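Local coordinates for protein aminotransferase (Psychrobacter arcticus 273-4, PDB 3IF2) that binds pyridoxal 5'-phosphate and probably transfers amino groups between amino acids and keto acids, perhaps as a valine-pyruvate transaminase, at residues A[186-191]-A[358-363]; A[270-275]-A[284-289]. One frame throughout, in Å; residues are numbered along the deposited sequence. Where two conformers were deposited one is given.

In the fold
Following the chain from the N terminus, strand 183-190 pairs on one edge with the preceding strand 174-180 and gains its parallel neighbour, strand 357-360, only much later, so interaction 1 closes a long loop of 166 residues, rich in helix. Interaction 2 falls wholly within that loop: segments 270-275 and 284-289, separated by only eight residues, pair as a beta hairpin. The two contacts are therefore nested and do not cross. Interaction 2 belongs to the large mixed sheet that carries the cofactor, whereas interaction 1 lies in a separate six-stranded mixed sheet, joining its strand 183-190 to the strand that follows helix 324-351. Their centres are 26 Å apart, and their nearest atoms about 15 Å.

Interaction 1: residues A[186-191]-A[358-363]; sequences FFKYRV and MIHKPE
Lys188 NZ forms a salt bridge with Glu363 OE1 (3.1 Å), on the syn lone pair of the carboxylate. The ammonium also donates to Asn221 and Val222 O, and OE1 accepts from Val222 N, so this buried charge pair is held from several sides. Nearby, His360 acts as a linker: its NE2 accepts from Tyr189 N at 3.3 Å, with the donor well out of the ring plane, while ND1 donates to Lys361 O at 2.9 Å. A histidine suits this place because one nitrogen can accept while the other donates. Its CG lies anti to the backbone N (chi1 -169°), which carries the ring across the carbonyl of Phe187, whose O sits over the ring centre. Two backbone bonds tie the segments, Phe187 N to Ile359 O (3.2 Å) and a straighter one from Lys361 N to Phe187 O (2.9 Å). Farther out, the edge of His360 meets the face of Phe187, their planes at 68°, and His360 CA makes a CH-pi contact with that ring. Phe186 runs alongside Ile359 on the face covered by helix 324-351. The arrangement is a parallel pairing of neighbouring strands in the six-stranded mixed sheet, with Phe187, Tyr189 and His360 as an aromatic cluster.

Interaction 2: residues A[270-275]-A[284-289]; sequences LCFSLS and TGIIVA. With PLP (pyridoxal-5'-phosphate), chain C.
Leu274 N donates to Thr284 O where a beta hairpin ends at the phosphate of pyridoxal 5'-phosphate, and there two serines of one strand end grip the cofactor: Ser273 OG donates to O2P at 2.5 Å and Ser275 OG to O3P at 2.6 Å. Ser273 OG also accepts from Ser275 N (3.1 Å), an ST turn; with chi1 at -175° OG lies beside its own carbonyl carbon, within reach of both that N-H and the phosphate. The small hydroxyl of Ser273 thus serves cofactor and backbone at once; with an alanine here, O2P would probably lose this donor and Ser275 N its acceptor, leaving the turn freer to shift. Arg283, Ser115 N and Tyr79 of the second subunit are among the other groups that bind the cofactor. Strands 268-273 and 285-288 are antiparallel, with Leu270-Val288 and Phe272-Ile286 as hydrogen-bonded pairs; Phe272 N reaches Ile286 O at 2.7 Å. Apolar residues suit the face turned to helix 86-100: Phe272 CB packs on Ile286 CB, and CE1 of its ring meets Val288 CG2 at 3.7 Å. Leu274 lays CD1 against Thr284 CB, also at 3.7 Å. At the loop end of the hairpin, a water donates to Ser275 OG and accepts from Thr284 N at 2.9 Å.

Interaction 1: residues A[186-191]-A[358-363]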
loop_
_atom_site.group_PDB
_atom_site.type_symbol
_atom_site.label_atom_id
_atom_site.label_comp_id
_atom_site.label_asym_id
_atom_site.label_seq_id
_atom_site.Cartn_x
_atom_site.Cartn_y
_atom_site.Cartn_z
ATOM N N PHE A 186 18.171 26.566 24.361
ATOM C CA PHE A 186 18.054 25.286 23.658
ATOM C C PHE A 186 18.176 24.106 24.615
ATOM O O PHE A 186 18.655 24.249 25.732
ATOM C CB PHE A 186 19.103 25.124 22.541
ATOM C CG PHE A 186 19.023 26.167 21.466
ATOM C CD1 PHE A 186 19.717 27.380 21.598
ATOM C CD2 PHE A 186 18.273 25.943 20.304
ATOM C CE1 PHE A 186 19.656 28.370 20.587
ATOM C CE2 PHE A 186 18.204 26.931 19.281
ATOM C CZ PHE A 186 18.900 28.141 19.426
ATOM N N PHE A 187 17.734 22.942 24.147
ATOM C CA PHE A 187 17.772 21.702 24.927
ATOM C C PHE A 187 17.834 20.459 24.040
ATOM O O PHE A 187 17.586 20.531 22.836
ATOM C CB PHE A 187 16.579 21.635 25.887
ATOM C CG PHE A 187 15.222 21.520 25.212
ATOM C CD1 PHE A 187 14.623 22.625 24.620
ATOM C CD2 PHE A 187 14.514 20.323 25.242
ATOM C CE1 PHE A 187 13.361 22.535 24.021
ATOM C CE2 PHE A 187 13.241 20.218 24.652
ATOM C CZ PHE A 187 12.674 21.323 24.030
ATOM N N LYS A 188 18.207 19.340 24.654
ATOM C CA LYS A 188 18.318 18.059 23.979
ATOM C C LYS A 188 17.749 16.972 24.869
ATOM O O LYS A 188 18.167 16.832 26.026
ATOM C CB LYS A 188 19.796 17.726 23.685
ATOM C CG LYS A 188 20.022 16.579 22.623
ATOM C CD LYS A 188 21.407 15.911 22.740
ATOM C CE LYS A 188 21.785 14.984 21.575
ATOM N NZ LYS A 188 20.728 14.035 21.070
ATOM N N TYR A 189 16.803 16.209 24.324
ATOM C CA TYR A 189 16.248 15.040 24.996
ATOM C C TYR A 189 17.331 13.954 24.977
ATOM O O TYR A 189 18.069 13.850 23.980
ATOM C CB TYR A 189 14.995 14.504 24.279
ATOM C CG TYR A 189 13.777 15.402 24.321
ATOM C CD1 TYR A 189 13.197 15.763 25.537
ATOM C CD2 TYR A 189 13.136 15.818 23.143
ATOM C CE1 TYR A 189 12.044 16.566 25.588
ATOM C CE2 TYR A 189 11.982 16.630 23.185
ATOM C CZ TYR A 189 11.446 16.982 24.416
ATOM O OH TYR A 189 10.332 17.771 24.454
ATOM N N ARG A 190 17.422 13.187 26.075
ATOM C CA ARG A 190 18.384 12.074 26.193
ATOM C C ARG A 190 17.745 10.824 26.818
ATOM O O ARG A 190 16.841 10.916 27.644
ATOM C CB ARG A 190 19.693 12.505 26.898
ATOM C CG ARG A 190 20.630 13.316 25.953
ATOM C CD ARG A 190 22.125 13.292 26.340
ATOM N NE ARG A 190 22.487 14.198 27.433
ATOM C CZ ARG A 190 22.970 15.427 27.263
ATOM N NH1 ARG A 190 23.152 15.924 26.043
ATOM N NH2 ARG A 190 23.267 16.162 28.322
ATOM N N VAL A 191 18.226 9.654 26.389
ATOM C CA VAL A 191 17.669 8.375 26.821
ATOM C C VAL A 191 17.931 8.107 28.311
ATOM O O VAL A 191 19.074 8.183 28.773
ATOM C CB VAL A 191 18.179 7.169 25.965
ATOM C CG1 VAL A 191 17.570 5.859 26.461
ATOM C CG2 VAL A 191 17.835 7.370 24.494
HETATM N N MSE A 358 11.983 27.695 24.884
HETATM C CA MSE A 358 13.138 26.827 24.698
HETATM C C MSE A 358 12.876 26.201 23.313
HETATM O O MSE A 358 11.717 25.965 22.941
HETATM C CB MSE A 358 13.220 25.750 25.776
HETATM C CG MSE A 358 13.339 26.266 27.196
HETATM SE SE MSE A 358 15.091 27.015 27.573
HETATM C CE MSE A 358 16.140 25.381 27.709
ATOM N N ILE A 359 13.945 25.984 22.548
ATOM C CA ILE A 359 13.898 25.368 21.227
ATOM C C ILE A 359 14.772 24.122 21.299
ATOM O O ILE A 359 15.851 24.181 21.844
ATOM C CB ILE A 359 14.426 26.345 20.148
ATOM C CG1 ILE A 359 13.521 27.584 20.071
ATOM C CG2 ILE A 359 14.505 25.673 18.760
ATOM C CD1 ILE A 359 14.017 28.666 19.123
ATOM N N HIS A 360 14.312 22.986 20.781
ATOM C CA HIS A 360 15.141 21.782 20.808
ATOM C C HIS A 360 16.276 22.026 19.819
ATOM O O HIS A 360 16.037 22.646 18.773
ATOM C CB HIS A 360 14.343 20.536 20.425
ATOM C CG HIS A 360 15.065 19.251 20.690
ATOM N ND1 HIS A 360 16.104 18.810 19.907
ATOM C CD2 HIS A 360 14.875 18.296 21.632
ATOM C CE1 HIS A 360 16.537 17.649 20.362
ATOM N NE2 HIS A 360 15.803 17.310 21.403
ATOM N N LYS A 361 17.498 21.604 20.174
ATOM C CA LYS A 361 18.645 21.762 19.284
ATOM C C LYS A 361 18.282 21.056 17.961
ATOM O O LYS A 361 18.021 19.854 17.981
ATOM C CB LYS A 361 19.986 21.250 19.889
ATOM C CG LYS A 361 21.110 20.992 18.834
ATOM C CD LYS A 361 22.572 20.787 19.312
ATOM C CE LYS A 361 23.454 21.931 18.817
ATOM N NZ LYS A 361 24.918 21.787 19.081
ATOM N N PRO A 362 18.254 21.803 16.826
ATOM C CA PRO A 362 17.857 21.207 15.550
ATOM C C PRO A 362 18.987 20.408 14.948
ATOM O O PRO A 362 19.785 20.945 14.218
ATOM C CB PRO A 362 17.487 22.431 14.700
ATOM C CG PRO A 362 18.396 23.512 15.211
ATOM C CD PRO A 362 18.720 23.197 16.646
ATOM N N GLU A 363 19.071 19.135 15.299
ATOM C CA GLU A 363 20.126 18.233 14.791
ATOM C C GLU A 363 19.728 17.492 13.502
ATOM O O GLU A 363 20.550 16.724 12.971
ATOM C CB GLU A 363 20.496 17.180 15.853
ATOM C CG GLU A 363 20.874 17.755 17.193
ATOM C CD GLU A 363 21.379 16.715 18.165
ATOM O OE1 GLU A 363 20.599 15.843 18.614
ATOM O OE2 GLU A 363 22.572 16.790 18.510
#

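Interaction 2: residues A[270-275]-A[284-289]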
loop_
_atom_site.group_PDB
_atom_site.type_symbol
_atom_site.label_atom_id
_atom_site.label_comp_id
_atom_site.label_asym_id
_atom_site.label_seq_id
_atom_site.Cartn_x
_atom_site.Cartn_y
_atom_site.Cartn_z
ATOM N N LEU A 270 16.722 -1.571 9.410
ATOM C CA LEU A 270 16.888 -0.167 8.970
ATOM C C LEU A 270 15.834 0.173 7.939
ATOM O O LEU A 270 15.764 -0.486 6.901
ATOM C CB LEU A 270 18.267 0.085 8.341
ATOM C CG LEU A 270 19.524 0.259 9.166
ATOM C CD1 LEU A 270 20.680 0.484 8.218
ATOM C CD2 LEU A 270 19.374 1.448 10.097
ATOM N N CYS A 271 15.031 1.193 8.221
ATOM C CA CYS A 271 13.986 1.655 7.309
ATOM C C CYS A 271 14.427 2.972 6.684
ATOM O O CYS A 271 14.873 3.888 7.401
ATOM C CB CYS A 271 12.678 1.864 8.049
ATOM S SG CYS A 271 12.029 0.375 8.845
ATOM N N PHE A 272 14.363 3.037 5.349
ATOM C CA PHE A 272 14.645 4.254 4.584
ATOM C C PHE A 272 13.398 4.584 3.783
ATOM O O PHE A 272 12.446 3.796 3.722
ATOM C CB PHE A 272 15.823 4.090 3.630
ATOM C CG PHE A 272 17.055 3.526 4.264
ATOM C CD1 PHE A 272 17.197 2.146 4.406
ATOM C CD2 PHE A 272 18.090 4.368 4.698
ATOM C CE1 PHE A 272 18.337 1.607 4.983
ATOM C CE2 PHE A 272 19.243 3.840 5.274
ATOM C CZ PHE A 272 19.372 2.453 5.413
ATOM N N SER A 273 13.410 5.759 3.176
ATOM C CA SER A 273 12.299 6.232 2.361
ATOM C C SER A 273 12.798 7.183 1.279
ATOM O O SER A 273 13.846 7.819 1.454
ATOM C CB SER A 273 11.308 6.967 3.248
ATOM O OG SER A 273 10.157 7.358 2.548
ATOM N N LEU A 274 12.050 7.236 0.169
ATOM C CA LEU A 274 12.279 8.202 -0.918
ATOM C C LEU A 274 11.405 9.460 -0.737
ATOM O O LEU A 274 11.496 10.399 -1.531
ATOM C CB LEU A 274 12.007 7.572 -2.290
ATOM C CG LEU A 274 12.863 6.395 -2.756
ATOM C CD1 LEU A 274 12.475 6.015 -4.220
ATOM C CD2 LEU A 274 14.335 6.743 -2.644
ATOM N N SER A 275 10.580 9.497 0.310
ATOM C CA SER A 275 9.678 10.636 0.548
ATOM C C SER A 275 10.404 11.945 0.854
ATOM O O SER A 275 10.125 12.983 0.241
ATOM C CB SER A 275 8.701 10.314 1.681
ATOM O OG SER A 275 7.929 9.192 1.347
ATOM N N THR A 284 7.498 5.085 -1.658
ATOM C CA THR A 284 8.554 4.040 -1.656
ATOM C C THR A 284 9.299 4.000 -0.329
ATOM O O THR A 284 10.000 4.963 0.017
ATOM C CB THR A 284 9.591 4.259 -2.766
ATOM O OG1 THR A 284 8.905 4.496 -3.995
ATOM C CG2 THR A 284 10.519 3.038 -2.889
ATOM N N GLY A 285 9.117 2.897 0.403
ATOM C CA GLY A 285 9.840 2.608 1.641
ATOM C C GLY A 285 10.865 1.520 1.334
ATOM O O GLY A 285 10.614 0.677 0.477
ATOM N N ILE A 286 12.004 1.545 2.023
ATOM C CA ILE A 286 13.079 0.575 1.834
ATOM C C ILE A 286 13.394 -0.047 3.194
ATOM O O ILE A 286 13.594 0.697 4.145
ATOM C CB ILE A 286 14.378 1.258 1.314
ATOM C CG1 ILE A 286 14.123 2.117 0.053
ATOM C CG2 ILE A 286 15.491 0.212 1.075
ATOM C CD1 ILE A 286 15.318 3.054 -0.355
ATOM N N ILE A 287 13.460 -1.384 3.280
ATOM C CA ILE A 287 13.806 -2.097 4.516
ATOM C C ILE A 287 15.082 -2.914 4.283
ATOM O O ILE A 287 15.126 -3.703 3.351
ATOM C CB ILE A 287 12.668 -3.077 5.010
ATOM C CG1 ILE A 287 11.380 -2.329 5.369
ATOM C CG2 ILE A 287 13.111 -3.825 6.254
ATOM C CD1 ILE A 287 10.171 -3.246 5.743
ATOM N N VAL A 288 16.107 -2.696 5.118
ATOM C CA VAL A 288 17.340 -3.491 5.138
ATOM C C VAL A 288 17.286 -4.328 6.440
ATOM O O VAL A 288 17.218 -3.755 7.545
ATOM C CB VAL A 288 18.591 -2.622 5.079
ATOM C CG1 VAL A 288 19.865 -3.488 5.245
ATOM C CG2 VAL A 288 18.602 -1.825 3.753
ATOM N N ALA A 289 17.300 -5.667 6.305
ATOM C CA ALA A 289 17.153 -6.571 7.462
ATOM C C ALA A 289 17.639 -7.973 7.200
ATOM O O ALA A 289 18.084 -8.283 6.101
ATOM C CB ALA A 289 15.684 -6.619 7.868
HETATM N N1 PLP C . 9.367 8.337 9.556
HETATM C C2 PLP C . 9.309 9.629 10.034
HETATM C C2A PLP C . 10.204 9.988 11.177
HETATM C C3 PLP C . 8.435 10.562 9.431
HETATM O O3 PLP C . 8.348 11.857 9.871
HETATM C C4 PLP C . 7.605 10.159 8.358
HETATM C C4A PLP C . 6.497 11.117 7.936
HETATM O O4A PLP C . 6.299 11.397 6.747
HETATM C C5 PLP C . 7.684 8.806 7.886
HETATM C C6 PLP C . 8.583 7.924 8.514
HETATM C C5A PLP C . 6.799 8.249 6.754
HETATM O O4P PLP C . 7.334 8.443 5.462
HETATM P P PLP C . 6.729 7.665 4.195
HETATM O O1P PLP C . 5.593 6.688 4.378
HETATM O O2P PLP C . 7.930 6.926 3.709
HETATM O O3P PLP C . 6.285 8.729 3.271
HETATM O O HOH W 1 7.922 7.878 -1.150
#